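Trans-2-enoyl-CoA reductase (Treponema denticola, PDB 4GGP) catalyses the NADH-dependent reduction of the carbon-carbon double bond of crotonyl-CoA to give butyryl-CoA, a step of bacterial fatty acid synthesis. Local coordinates at residues Asn18-Gly23 with Asn382-Glu387; Ala77-Ser82 with Val115-Asp120; Gly183-Ile188 with Glu358-Glu363; Glu208-Trp213 with Glu254-Thr259; Val276-Val281 with Gly306-Cys311. All blocks are in the same frame, centred on the assembly; numbering follows the deposited sequence.

Contact 1: Asn18-Gly23 with Asn382-Glu387; sequences NAHPQG and NGFDVE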
# COMPACT_ATOMS: atom_id res chain seq x y z
N ASN A 18 -17.12 -7.63 -5.24
CA ASN A 18 -17.44 -6.59 -6.21
C ASN A 18 -16.90 -5.20 -5.84
O ASN A 18 -16.17 -5.05 -4.87
CB ASN A 18 -18.95 -6.54 -6.46
CG ASN A 18 -19.74 -6.32 -5.19
OD1 ASN A 18 -19.22 -6.47 -4.08
ND2 ASN A 18 -21.02 -5.98 -5.34
N ALA A 19 -17.27 -4.20 -6.64
CA ALA A 19 -16.83 -2.83 -6.40
C ALA A 19 -17.86 -1.83 -6.91
O ALA A 19 -18.62 -2.12 -7.83
CB ALA A 19 -15.47 -2.58 -7.06
N HIS A 20 -17.87 -0.65 -6.30
CA HIS A 20 -18.79 0.42 -6.70
C HIS A 20 -18.01 1.52 -7.41
O HIS A 20 -17.16 2.17 -6.81
CB HIS A 20 -19.50 0.98 -5.46
CG HIS A 20 -20.74 1.75 -5.77
ND1 HIS A 20 -20.71 2.99 -6.37
CD2 HIS A 20 -22.04 1.46 -5.57
CE1 HIS A 20 -21.95 3.43 -6.52
NE2 HIS A 20 -22.77 2.52 -6.05
N PRO A 21 -18.30 1.73 -8.71
CA PRO A 21 -17.55 2.67 -9.55
C PRO A 21 -17.54 4.12 -9.05
O PRO A 21 -16.47 4.73 -8.98
CB PRO A 21 -18.28 2.60 -10.90
CG PRO A 21 -18.93 1.26 -10.90
CD PRO A 21 -19.34 1.02 -9.47
N GLN A 22 -18.70 4.66 -8.71
CA GLN A 22 -18.76 6.05 -8.24
C GLN A 22 -18.18 6.17 -6.84
O GLN A 22 -17.61 7.21 -6.49
CB GLN A 22 -20.19 6.59 -8.28
CG GLN A 22 -20.74 6.81 -9.69
CD GLN A 22 -21.02 5.51 -10.41
OE1 GLN A 22 -21.37 4.51 -9.79
NE2 GLN A 22 -20.84 5.51 -11.73
N GLY A 23 -18.32 5.12 -6.04
CA GLY A 23 -17.74 5.08 -4.71
C GLY A 23 -16.22 5.12 -4.76
O GLY A 23 -15.59 5.86 -4.00
N ASN A 382 -13.16 -1.04 -1.75
CA ASN A 382 -13.91 -1.45 -2.94
C ASN A 382 -14.98 -0.43 -3.32
O ASN A 382 -15.84 -0.72 -4.15
CB ASN A 382 -14.55 -2.82 -2.74
CG ASN A 382 -13.54 -3.95 -2.76
OD1 ASN A 382 -12.47 -3.86 -2.16
ND2 ASN A 382 -13.86 -5.03 -3.46
N GLY A 383 -14.93 0.74 -2.70
CA GLY A 383 -15.84 1.82 -3.04
C GLY A 383 -17.17 1.80 -2.31
O GLY A 383 -18.09 2.52 -2.69
N PHE A 384 -17.27 1.00 -1.26
CA PHE A 384 -18.49 0.95 -0.47
C PHE A 384 -18.37 1.74 0.83
O PHE A 384 -17.27 2.06 1.27
CB PHE A 384 -18.88 -0.50 -0.17
CG PHE A 384 -19.21 -1.30 -1.41
CD1 PHE A 384 -20.45 -1.17 -2.02
CD2 PHE A 384 -18.30 -2.20 -1.94
CE1 PHE A 384 -20.76 -1.90 -3.16
CE2 PHE A 384 -18.60 -2.94 -3.07
CZ PHE A 384 -19.84 -2.79 -3.68
N ASP A 385 -19.52 2.06 1.43
CA ASP A 385 -19.58 2.81 2.68
C ASP A 385 -18.84 4.15 2.59
O ASP A 385 -18.31 4.64 3.58
CB ASP A 385 -19.03 1.98 3.85
CG ASP A 385 -19.50 2.49 5.20
OD1 ASP A 385 -20.71 2.76 5.34
OD2 ASP A 385 -18.66 2.63 6.11
N VAL A 386 -18.79 4.71 1.39
CA VAL A 386 -18.14 6.00 1.18
C VAL A 386 -19.15 7.11 1.39
O VAL A 386 -20.27 7.04 0.88
CB VAL A 386 -17.53 6.11 -0.24
CG1 VAL A 386 -17.00 7.50 -0.48
CG2 VAL A 386 -16.42 5.07 -0.43
N GLU A 387 -18.76 8.13 2.15
CA GLU A 387 -19.64 9.25 2.48
C GLU A 387 -20.06 10.02 1.23
O GLU A 387 -19.23 10.29 0.36
CB GLU A 387 -18.94 10.20 3.46
CG GLU A 387 -19.70 11.48 3.75
CD GLU A 387 -20.77 11.30 4.81
OE1 GLU A 387 -20.86 10.20 5.39
OE2 GLU A 387 -21.53 12.26 5.06
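Asn382 grips the loop ahead of helix 21-38 with both its side chain and its backbone. Its ND2 donates to Asn18 O over 2.7 Å in an almost straight bond (N-H...O 175°), and the acceptor lies in the plane of the Asn382 amide. One peptide further on, His20 N donates to Asn382 O at 3.0 Å, so the two chains are tied on either side of Ala19, whose CA also sits 3.2 Å from Asn382 O in a CA-H...O contact. Close packing continues at the two glycines, whose backbones lie against each other with Gly23 CA 3.3 Å from Gly383 O. Phe384 fills the other flank. With CG anti to its carbonyl carbon (chi1 -64°), the ring turns back over the 18-23 loop: His20 CB lies over one face, 4.2 Å from the ring centroid in a CH-pi contact, while Asn18 O meets the ring edge. The Asn18 side chain crosses that of Phe384 at about a right angle, its amide plane inclined 37° to the ring and its polar ends held by Lys8 and Met10. Toward Val386 the packing thins, with CG2 merely resting 3.7 Å from Gly23 O, and Asp385 and Glu387 turn to solvent. Tyr391 bonds to Gly383 O and stacks edge-to-face on His20. Two helix ends meet here: His20 is the N-cap of helix 21-38, its ND1 accepting from Gly23 N, and Gly383, with positive phi, is the C-prime residue of the Schellman motif that closes helix 371-380.

Contact 2: Ala77-Ser82 with Val115-Asp120; sequences ATIGVS and VTIDGD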
# COMPACT_ATOMS: atom_id res chain seq x y z
N ALA A 77 4.61 15.12 -12.65
CA ALA A 77 4.16 14.19 -13.68
C ALA A 77 4.33 12.78 -13.14
O ALA A 77 5.32 12.49 -12.46
CB ALA A 77 5.00 14.38 -14.96
N THR A 78 3.38 11.90 -13.43
CA THR A 78 3.43 10.53 -12.91
C THR A 78 3.11 9.45 -13.94
O THR A 78 2.17 9.58 -14.72
CB THR A 78 2.47 10.33 -11.71
OG1 THR A 78 1.12 10.50 -12.14
CG2 THR A 78 2.78 11.31 -10.58
N ILE A 79 3.89 8.38 -13.90
CA ILE A 79 3.53 7.15 -14.60
C ILE A 79 3.21 6.09 -13.56
O ILE A 79 4.04 5.78 -12.69
CB ILE A 79 4.68 6.65 -15.49
CG1 ILE A 79 5.00 7.68 -16.58
CG2 ILE A 79 4.32 5.30 -16.11
CD1 ILE A 79 6.19 7.30 -17.44
N GLY A 80 2.00 5.54 -13.62
CA GLY A 80 1.60 4.50 -12.71
C GLY A 80 1.48 3.15 -13.39
O GLY A 80 1.03 3.05 -14.53
N VAL A 81 1.92 2.11 -12.69
CA VAL A 81 1.80 0.74 -13.17
C VAL A 81 0.93 -0.08 -12.21
O VAL A 81 1.15 -0.05 -10.99
CB VAL A 81 3.17 0.07 -13.30
CG1 VAL A 81 3.02 -1.39 -13.69
CG2 VAL A 81 4.04 0.80 -14.33
N SER A 82 -0.05 -0.79 -12.74
CA SER A 82 -0.85 -1.71 -11.94
C SER A 82 -1.53 -2.75 -12.81
O SER A 82 -1.80 -2.51 -13.99
CB SER A 82 -1.90 -0.96 -11.10
OG SER A 82 -2.82 -0.27 -11.93
N VAL A 115 0.09 9.07 -16.98
CA VAL A 115 -0.08 7.91 -17.84
C VAL A 115 -0.10 6.63 -17.03
O VAL A 115 0.83 6.34 -16.28
CB VAL A 115 1.04 7.81 -18.90
CG1 VAL A 115 0.91 6.52 -19.68
CG2 VAL A 115 1.00 9.01 -19.83
N THR A 116 -1.17 5.85 -17.19
CA THR A 116 -1.33 4.60 -16.46
C THR A 116 -1.07 3.41 -17.37
O THR A 116 -1.66 3.31 -18.45
CB THR A 116 -2.75 4.48 -15.88
OG1 THR A 116 -2.96 5.55 -14.94
CG2 THR A 116 -2.93 3.14 -15.17
N ILE A 117 -0.18 2.53 -16.95
CA ILE A 117 0.11 1.32 -17.71
C ILE A 117 -0.42 0.10 -16.97
O ILE A 117 0.02 -0.21 -15.86
CB ILE A 117 1.61 1.18 -18.00
CG1 ILE A 117 2.07 2.33 -18.91
CG2 ILE A 117 1.91 -0.16 -18.66
CD1 ILE A 117 3.55 2.48 -18.99
N ASP A 118 -1.38 -0.57 -17.60
CA ASP A 118 -2.06 -1.71 -17.00
C ASP A 118 -1.40 -3.01 -17.46
O ASP A 118 -1.35 -3.30 -18.66
CB ASP A 118 -3.54 -1.69 -17.38
CG ASP A 118 -4.39 -2.60 -16.51
OD1 ASP A 118 -3.88 -3.62 -16.01
OD2 ASP A 118 -5.59 -2.29 -16.32
N GLY A 119 -0.89 -3.79 -16.52
CA GLY A 119 -0.26 -5.06 -16.83
C GLY A 119 0.55 -5.62 -15.68
O GLY A 119 0.68 -5.00 -14.63
N ASP A 120 1.10 -6.82 -15.90
CA ASP A 120 1.95 -7.48 -14.91
C ASP A 120 3.26 -6.71 -14.71
O ASP A 120 4.14 -6.73 -15.58
CB ASP A 120 2.24 -8.91 -15.36
CG ASP A 120 2.97 -9.73 -14.32
OD1 ASP A 120 3.33 -9.17 -13.26
OD2 ASP A 120 3.21 -10.93 -14.57
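Strands 77-82 and 115-118 run parallel, 17° apart in direction and 4.7 Å at closest approach, linked by five backbone hydrogen bonds, from the pair Val115 N and Thr78 O at one end to Gly119 N and Ser82 O at the other. The shortest, Ile117 N to Gly80 O at 2.8 Å, is nearly straight (175°). Gly119 N instead approaches Ser82 O from above the carbonyl plane, where the second chain leaves the sheet. On one face, Ile79 and Ile117 lie side by side and point the same way; CG2 of Ile79, anti to its backbone N, reaches CD1 of Ile117 at 4.1 Å. Val81 continues this apolar row with CG2 4.4 Å from Ile117 CB, and helix 124-137 covers it through Val130. The other face is polar. Thr116 OG1 is bonded to Asp104 and Arg67, and Ser82 OG to Asn100. Asp118 swings its carboxylate toward the end of the neighbouring strand, yet OD1 and Ser82 O, 3.1 Å apart, are both acceptors; OD1 is held by Glu84 N. Strand 77-82, helix 95-110 and strand 114-118 form a beta-alpha-beta unit of the Rossmann-type sheet, with 114-118 at its edge. By holding the backbone N of Glu84, which helps discriminate NADH from NADPH, Asp118 probably helps to position that residue, while the strand leads on to the NAD(+)-binding Asp120.

Contact 3: Gly183-Ile188 with Glu358-Glu363; sequences GELKEI and EKVTGE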
# COMPACT_ATOMS: atom_id res chain seq x y z
N GLY A 183 -18.74 -10.01 14.65
CA GLY A 183 -18.32 -9.78 16.02
C GLY A 183 -17.72 -11.02 16.61
O GLY A 183 -17.25 -11.02 17.75
N GLU A 184 -17.71 -12.09 15.83
CA GLU A 184 -17.20 -13.38 16.28
C GLU A 184 -15.71 -13.36 16.61
O GLU A 184 -14.88 -13.02 15.76
CB GLU A 184 -17.47 -14.46 15.24
CG GLU A 184 -16.65 -15.72 15.46
CD GLU A 184 -17.09 -16.87 14.57
OE1 GLU A 184 -17.03 -16.73 13.33
OE2 GLU A 184 -17.47 -17.93 15.11
N LEU A 185 -15.37 -13.72 17.85
CA LEU A 185 -13.99 -13.98 18.22
C LEU A 185 -13.68 -15.44 17.96
O LEU A 185 -14.51 -16.31 18.24
CB LEU A 185 -13.74 -13.68 19.69
CG LEU A 185 -13.65 -12.25 20.22
CD1 LEU A 185 -13.15 -12.29 21.65
CD2 LEU A 185 -12.72 -11.40 19.36
N LYS A 186 -12.49 -15.72 17.45
CA LYS A 186 -12.05 -17.09 17.21
C LYS A 186 -10.59 -17.21 17.58
O LYS A 186 -9.92 -16.22 17.87
CB LYS A 186 -12.20 -17.46 15.74
CG LYS A 186 -13.63 -17.50 15.23
CD LYS A 186 -13.67 -17.64 13.72
CE LYS A 186 -13.00 -18.92 13.25
NZ LYS A 186 -13.04 -19.06 11.76
N GLU A 187 -10.09 -18.44 17.57
CA GLU A 187 -8.66 -18.68 17.58
C GLU A 187 -8.31 -19.41 16.31
O GLU A 187 -8.87 -20.47 16.02
CB GLU A 187 -8.24 -19.50 18.79
CG GLU A 187 -8.48 -18.80 20.11
CD GLU A 187 -7.46 -19.19 21.16
OE1 GLU A 187 -6.99 -20.35 21.14
OE2 GLU A 187 -7.12 -18.33 22.01
N ILE A 188 -7.41 -18.83 15.52
CA ILE A 188 -6.93 -19.50 14.32
C ILE A 188 -5.43 -19.72 14.40
O ILE A 188 -4.74 -19.13 15.24
CB ILE A 188 -7.29 -18.72 13.04
CG1 ILE A 188 -6.69 -17.31 13.07
CG2 ILE A 188 -8.80 -18.65 12.86
CD1 ILE A 188 -7.05 -16.48 11.86
N GLU A 358 -6.27 -8.15 25.46
CA GLU A 358 -6.41 -9.07 26.58
C GLU A 358 -7.85 -9.09 27.11
O GLU A 358 -8.33 -10.11 27.59
CB GLU A 358 -5.44 -8.70 27.70
CG GLU A 358 -5.42 -9.68 28.88
CD GLU A 358 -4.68 -10.97 28.56
OE1 GLU A 358 -3.65 -10.91 27.86
OE2 GLU A 358 -5.13 -12.04 29.01
N LYS A 359 -8.54 -7.96 26.99
CA LYS A 359 -9.86 -7.79 27.60
C LYS A 359 -11.01 -8.15 26.68
O LYS A 359 -12.13 -8.33 27.14
CB LYS A 359 -10.05 -6.34 28.06
CG LYS A 359 -9.10 -5.86 29.14
CD LYS A 359 -9.36 -4.40 29.44
CE LYS A 359 -8.15 -3.72 30.05
NZ LYS A 359 -8.44 -2.29 30.36
N VAL A 360 -10.74 -8.22 25.38
CA VAL A 360 -11.81 -8.39 24.40
C VAL A 360 -12.55 -9.73 24.55
O VAL A 360 -11.94 -10.77 24.80
CB VAL A 360 -11.29 -8.19 22.95
CG1 VAL A 360 -10.34 -9.31 22.57
CG2 VAL A 360 -12.45 -8.10 21.96
N THR A 361 -13.87 -9.67 24.44
CA THR A 361 -14.72 -10.87 24.46
C THR A 361 -15.75 -10.74 23.35
O THR A 361 -15.72 -9.81 22.56
CB THR A 361 -15.48 -11.03 25.78
OG1 THR A 361 -16.40 -9.95 25.94
CG2 THR A 361 -14.52 -11.07 26.97
N GLY A 362 -16.69 -11.68 23.32
CA GLY A 362 -17.71 -11.71 22.29
C GLY A 362 -18.67 -10.53 22.32
O GLY A 362 -18.85 -9.85 21.32
N GLU A 363 -19.27 -10.28 23.48
CA GLU A 363 -20.28 -9.22 23.56
C GLU A 363 -19.68 -7.82 23.57
O GLU A 363 -20.36 -6.86 23.22
CB GLU A 363 -21.20 -9.42 24.78
CG GLU A 363 -20.74 -8.74 26.06
CD GLU A 363 -19.58 -9.46 26.72
OE1 GLU A 363 -19.42 -10.67 26.46
OE2 GLU A 363 -18.84 -8.83 27.50
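With chi1 at -74° and chi2 at -170°, Leu185 sets CG anti to its carbonyl carbon and extends CD1 away from its own strand, straight onto the backbone that follows helix 347-359. This one methyl carries most of the contact. It lies 3.5 Å from Thr361 C and equally close to Thr361 CA, pressing on the main chain of Thr361, whose own side chain starts off in the other direction. The same CD1 is 3.7 Å from Val360 O. Val360 answers with its CG1, which lies between the backbone N and the carbonyl carbon (chi1 67°) and touches Leu185 CD1 at 4.2 Å. Beyond the leucine the two chains barely meet: Gly183 O and Gly362 O stand 4.1 Å apart. The contact is thus small, a leucine methyl against main chain and one valine, set at the surface and held by van der Waals packing. Asn364 supports the receiving turn, its OD1 accepting from Thr361 N and its ND2 donating to Lys359 O, and Ala365 packs on Val360. Leu185 also rests on Val178 of strand 173-178, the partner of its own strand. The contact therefore joins the two-stranded antiparallel hairpin of strands 173-178 and 185-190 to the turn between helices 347-359 and 365-368, away from the cofactor and substrate sites.

Contact 4: Glu208-Trp213 with Glu254-Thr259; sequences EDWERW and EHLEAT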
# COMPACT_ATOMS: atom_id res chain seq x y z
N GLU A 208 13.59 -8.62 -5.47
CA GLU A 208 14.07 -9.01 -6.80
C GLU A 208 13.51 -8.14 -7.92
O GLU A 208 14.25 -7.70 -8.80
CB GLU A 208 13.76 -10.49 -7.10
CG GLU A 208 14.65 -11.48 -6.37
CD GLU A 208 14.51 -12.90 -6.88
OE1 GLU A 208 13.72 -13.12 -7.83
OE2 GLU A 208 15.19 -13.80 -6.34
N ASP A 209 12.21 -7.88 -7.89
CA ASP A 209 11.60 -7.07 -8.94
C ASP A 209 11.96 -5.60 -8.81
O ASP A 209 12.13 -4.90 -9.81
CB ASP A 209 10.08 -7.24 -8.96
CG ASP A 209 9.44 -6.59 -10.17
OD1 ASP A 209 9.90 -6.86 -11.30
OD2 ASP A 209 8.50 -5.79 -9.99
N TRP A 210 12.05 -5.12 -7.57
CA TRP A 210 12.46 -3.75 -7.29
C TRP A 210 13.81 -3.49 -7.95
O TRP A 210 13.96 -2.57 -8.75
CB TRP A 210 12.55 -3.53 -5.78
CG TRP A 210 12.80 -2.10 -5.37
CD1 TRP A 210 12.55 -0.98 -6.10
CD2 TRP A 210 13.33 -1.65 -4.12
NE1 TRP A 210 12.90 0.14 -5.38
CE2 TRP A 210 13.39 -0.25 -4.16
CE3 TRP A 210 13.77 -2.31 -2.96
CZ2 TRP A 210 13.86 0.51 -3.09
CZ3 TRP A 210 14.24 -1.55 -1.90
CH2 TRP A 210 14.28 -0.15 -1.98
N GLU A 211 14.79 -4.34 -7.63
CA GLU A 211 16.11 -4.24 -8.22
C GLU A 211 16.08 -4.32 -9.75
O GLU A 211 16.81 -3.59 -10.42
CB GLU A 211 17.04 -5.33 -7.66
CG GLU A 211 18.48 -5.22 -8.14
CD GLU A 211 19.41 -6.21 -7.47
OE1 GLU A 211 18.91 -7.17 -6.85
OE2 GLU A 211 20.64 -6.03 -7.56
N ARG A 212 15.23 -5.20 -10.29
CA ARG A 212 15.12 -5.35 -11.74
C ARG A 212 14.60 -4.09 -12.42
O ARG A 212 15.09 -3.71 -13.49
CB ARG A 212 14.25 -6.56 -12.11
CG ARG A 212 14.14 -6.80 -13.61
CD ARG A 212 13.26 -8.00 -13.93
NE ARG A 212 14.00 -9.25 -13.78
CZ ARG A 212 14.48 -9.96 -14.80
NH1 ARG A 212 14.28 -9.56 -16.05
NH2 ARG A 212 15.15 -11.07 -14.57
N TRP A 213 13.60 -3.45 -11.82
CA TRP A 213 13.12 -2.17 -12.33
C TRP A 213 14.24 -1.12 -12.35
O TRP A 213 14.40 -0.40 -13.32
CB TRP A 213 11.95 -1.63 -11.50
CG TRP A 213 10.62 -2.16 -11.91
CD1 TRP A 213 9.97 -3.24 -11.40
CD2 TRP A 213 9.77 -1.63 -12.94
NE1 TRP A 213 8.77 -3.42 -12.04
CE2 TRP A 213 8.62 -2.44 -12.99
CE3 TRP A 213 9.87 -0.55 -13.82
CZ2 TRP A 213 7.58 -2.21 -13.89
CZ3 TRP A 213 8.84 -0.32 -14.71
CH2 TRP A 213 7.71 -1.15 -14.74
N GLU A 254 13.83 -8.96 5.15
CA GLU A 254 15.29 -8.97 5.21
C GLU A 254 15.90 -8.93 3.82
O GLU A 254 16.92 -8.28 3.60
CB GLU A 254 15.79 -10.20 5.97
CG GLU A 254 15.50 -10.17 7.46
CD GLU A 254 16.00 -11.41 8.18
OE1 GLU A 254 16.02 -12.49 7.55
OE2 GLU A 254 16.39 -11.29 9.36
N HIS A 255 15.27 -9.63 2.88
CA HIS A 255 15.74 -9.62 1.50
C HIS A 255 15.54 -8.24 0.89
O HIS A 255 16.42 -7.72 0.19
CB HIS A 255 15.00 -10.68 0.67
CG HIS A 255 15.48 -10.79 -0.74
ND1 HIS A 255 15.07 -9.93 -1.74
CD2 HIS A 255 16.32 -11.67 -1.33
CE1 HIS A 255 15.65 -10.27 -2.88
NE2 HIS A 255 16.41 -11.32 -2.66
N LEU A 256 14.39 -7.63 1.17
CA LEU A 256 14.07 -6.30 0.67
C LEU A 256 15.05 -5.27 1.22
O LEU A 256 15.50 -4.37 0.50
CB LEU A 256 12.64 -5.94 1.04
CG LEU A 256 12.01 -4.72 0.37
CD1 LEU A 256 11.58 -5.06 -1.05
CD2 LEU A 256 10.83 -4.20 1.18
N GLU A 257 15.39 -5.41 2.50
CA GLU A 257 16.33 -4.50 3.15
C GLU A 257 17.74 -4.65 2.59
O GLU A 257 18.45 -3.67 2.38
CB GLU A 257 16.33 -4.71 4.67
CG GLU A 257 14.99 -4.40 5.33
CD GLU A 257 15.02 -4.60 6.83
OE1 GLU A 257 16.11 -4.89 7.37
OE2 GLU A 257 13.96 -4.46 7.47
N ALA A 258 18.14 -5.90 2.33
CA ALA A 258 19.44 -6.18 1.72
C ALA A 258 19.48 -5.65 0.29
O ALA A 258 20.51 -5.17 -0.18
CB ALA A 258 19.73 -7.67 1.75
N THR A 259 18.35 -5.74 -0.40
CA THR A 259 18.23 -5.19 -1.74
C THR A 259 18.44 -3.68 -1.73
O THR A 259 19.12 -3.13 -2.60
CB THR A 259 16.86 -5.51 -2.36
OG1 THR A 259 16.69 -6.93 -2.43
CG2 THR A 259 16.75 -4.91 -3.75
O HOH W 1 17.29 -8.42 -5.22
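The indole of Trp210 enters between Leu256 and Thr259 and organises the packing of helical segments 208-213 and 254-259, whose axes run 22° apart and come within 9.8 Å. Trp210 and Leu256 cross at about a right angle, CE3 meeting Leu256 CD1 at 4.0 Å, while Leu256 O faces the indole edge, 3.9 Å from CZ3. Thr259 slides past the tryptophan in the opposite direction. With chi1 at -60°, its OG1 lies beside the backbone N and CG2 stands anti to it, packing against both Trp210 CE3 and Glu211 CB. That rotamer also turns OG1 back to His255 O, a 2.7 Å bond reaching the carbonyl from the face opposite Thr259 N. The imidazole of His255 is tilted 58° from the Glu208 carboxylate, its CE1 3.8 Å from Glu208 CG; His255 ND1 is hydrogen-bonded to Gly207 N. A water donates to Glu211 OE1 at 2.6 Å and to Thr259 OG1 at 3.2 Å. Glu208 is paired with Lys203 and Arg153, and Trp210 NE1 bonds Thr229 of strand 227-233. Direct contact between the two segments is therefore van der Waals, supplemented by one bridging water, while a salt bridge from Glu211 OE1 to Arg262, further along helix 248-266, ties the same helices beyond them.

Contact 5: Val276-Val281 with Gly306-Cys311; sequences VNKGLV and GNHEGC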
# COMPACT_ATOMS: atom_id res chain seq x y z
N VAL A 276 9.06 1.93 6.21
CA VAL A 276 8.22 1.13 7.09
C VAL A 276 7.00 1.93 7.48
O VAL A 276 7.10 2.92 8.19
CB VAL A 276 8.97 0.71 8.37
CG1 VAL A 276 8.15 -0.32 9.15
CG2 VAL A 276 10.35 0.15 8.02
N ASN A 277 5.83 1.49 7.01
CA ASN A 277 4.60 2.22 7.23
C ASN A 277 3.74 1.64 8.34
O ASN A 277 4.07 0.61 8.93
CB ASN A 277 3.79 2.30 5.93
CG ASN A 277 4.56 2.94 4.79
OD1 ASN A 277 5.66 3.47 4.96
ND2 ASN A 277 3.97 2.91 3.60
N LYS A 278 2.62 2.30 8.63
CA LYS A 278 1.72 1.85 9.69
C LYS A 278 0.84 0.68 9.23
O LYS A 278 0.69 0.44 8.03
CB LYS A 278 0.85 3.01 10.17
CG LYS A 278 -0.36 3.29 9.29
CD LYS A 278 -1.17 4.45 9.83
CE LYS A 278 -1.73 4.16 11.21
NZ LYS A 278 -2.99 3.38 11.12
N GLY A 279 0.27 -0.04 10.18
CA GLY A 279 -0.62 -1.14 9.86
C GLY A 279 -2.00 -0.65 9.46
O GLY A 279 -2.56 0.25 10.10
N LEU A 280 -2.55 -1.24 8.41
CA LEU A 280 -3.88 -0.88 7.92
C LEU A 280 -4.58 -2.14 7.42
O LEU A 280 -3.96 -3.20 7.33
CB LEU A 280 -3.80 0.17 6.81
CG LEU A 280 -3.30 1.55 7.24
CD1 LEU A 280 -3.12 2.48 6.06
CD2 LEU A 280 -4.24 2.18 8.28
N VAL A 281 -5.86 -2.02 7.10
CA VAL A 281 -6.63 -3.15 6.60
C VAL A 281 -6.18 -3.48 5.18
O VAL A 281 -6.28 -2.64 4.28
CB VAL A 281 -8.14 -2.87 6.60
CG1 VAL A 281 -8.91 -4.05 6.02
CG2 VAL A 281 -8.62 -2.57 8.01
N GLY A 306 -5.92 10.66 19.07
CA GLY A 306 -5.99 11.73 18.08
C GLY A 306 -4.92 11.69 17.00
O GLY A 306 -4.69 12.69 16.32
N ASN A 307 -4.27 10.54 16.84
CA ASN A 307 -3.22 10.43 15.82
C ASN A 307 -3.43 9.26 14.87
O ASN A 307 -2.46 8.68 14.38
CB ASN A 307 -1.83 10.36 16.47
CG ASN A 307 -1.66 9.15 17.38
OD1 ASN A 307 -2.55 8.31 17.50
ND2 ASN A 307 -0.50 9.05 18.02
N HIS A 308 -4.68 8.90 14.63
CA HIS A 308 -5.00 7.86 13.65
C HIS A 308 -4.78 8.37 12.23
O HIS A 308 -5.19 9.48 11.91
CB HIS A 308 -6.46 7.42 13.80
CG HIS A 308 -6.91 6.49 12.71
ND1 HIS A 308 -6.45 5.20 12.60
CD2 HIS A 308 -7.77 6.67 11.68
CE1 HIS A 308 -7.01 4.62 11.55
NE2 HIS A 308 -7.82 5.49 10.98
N GLU A 309 -4.15 7.55 11.39
CA GLU A 309 -3.91 7.91 9.99
C GLU A 309 -4.42 6.82 9.04
O GLU A 309 -4.31 5.63 9.34
CB GLU A 309 -2.41 8.11 9.73
CG GLU A 309 -1.77 9.35 10.37
CD GLU A 309 -0.27 9.43 10.06
OE1 GLU A 309 0.45 8.44 10.32
OE2 GLU A 309 0.18 10.48 9.53
N GLY A 310 -4.96 7.23 7.91
CA GLY A 310 -5.24 6.33 6.80
C GLY A 310 -4.10 6.44 5.80
O GLY A 310 -3.05 7.00 6.10
N CYS A 311 -4.30 5.91 4.59
CA CYS A 311 -3.24 5.87 3.59
C CYS A 311 -2.74 7.26 3.19
O CYS A 311 -1.54 7.50 3.14
CB CYS A 311 -3.68 5.09 2.35
SG CYS A 311 -3.83 3.32 2.62
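The loop after strand 270-276, which carries the NAD(+)-binding residues Leu280 and Val281, is braced here by the segment that links helix 291-305 to helix 311-323. Lys278 makes the polar tie: NZ donates to Glu309 O at 3.2 Å, lying in the plane of that carbonyl with a C=O...N angle of 150°. The lysine reaches it by folding. Its CG stands between the backbone N and the carbonyl carbon (chi1 81°), and bends at chi3 and chi4 curl the ammonium round, where it also makes a weak bond to Gly279 O. The aliphatic part of the chain takes part as well, since CD lies 3.4 Å from Glu309 O and 3.9 Å from Glu309 CB, the two side chains running obliquely to each other. His308 comes across the lysine at about a right angle, with ND1 4.2 Å from Lys278 NZ. The carboxylate of Glu309 is engaged by Gln314 and Arg317 in helix 311-323. The loop lies beyond the C-terminal end of strand 270-276 of the parallel Rossmann-type sheet, where such loops form the dinucleotide site; Tyr62, another NAD(+)-binding residue, bonds Lys278 O through its hydroxyl and packs on Leu280. Leu280 provides the apolar half of the contact by spreading its two methyls. CD2 rests 3.6 Å from Glu309 O, and CD1 meets Cys311 SG at 3.6 Å, near the start of helix 311-323, where Gly310 is the N-cap and Glu313 OE1 accepts from Gly310 N.

Contact 1 encloses the other four along the chain, bringing the N-terminal region against the loop after helix 371-380. Contacts 2 and 4 meet directly, Val81 CG2 packing on Trp213 CH2 at 4.2 Å, which sets strand 77-82, next to the sheet's edge strand, against helix 208-219. Contact 5 contributes Leu280 and Val281 to the NAD(+) site and contact 2 Asp120, although their nearest atoms are about 15 Å apart. The nearest atoms of contact 4 and contact 5 are about 6 Å apart, and those of contact 1 and contact 5 about 9 Å. Contact 3 is peripheral, its centre about 41 Å from that of contact 2 and on the opposite side of the chain's centre.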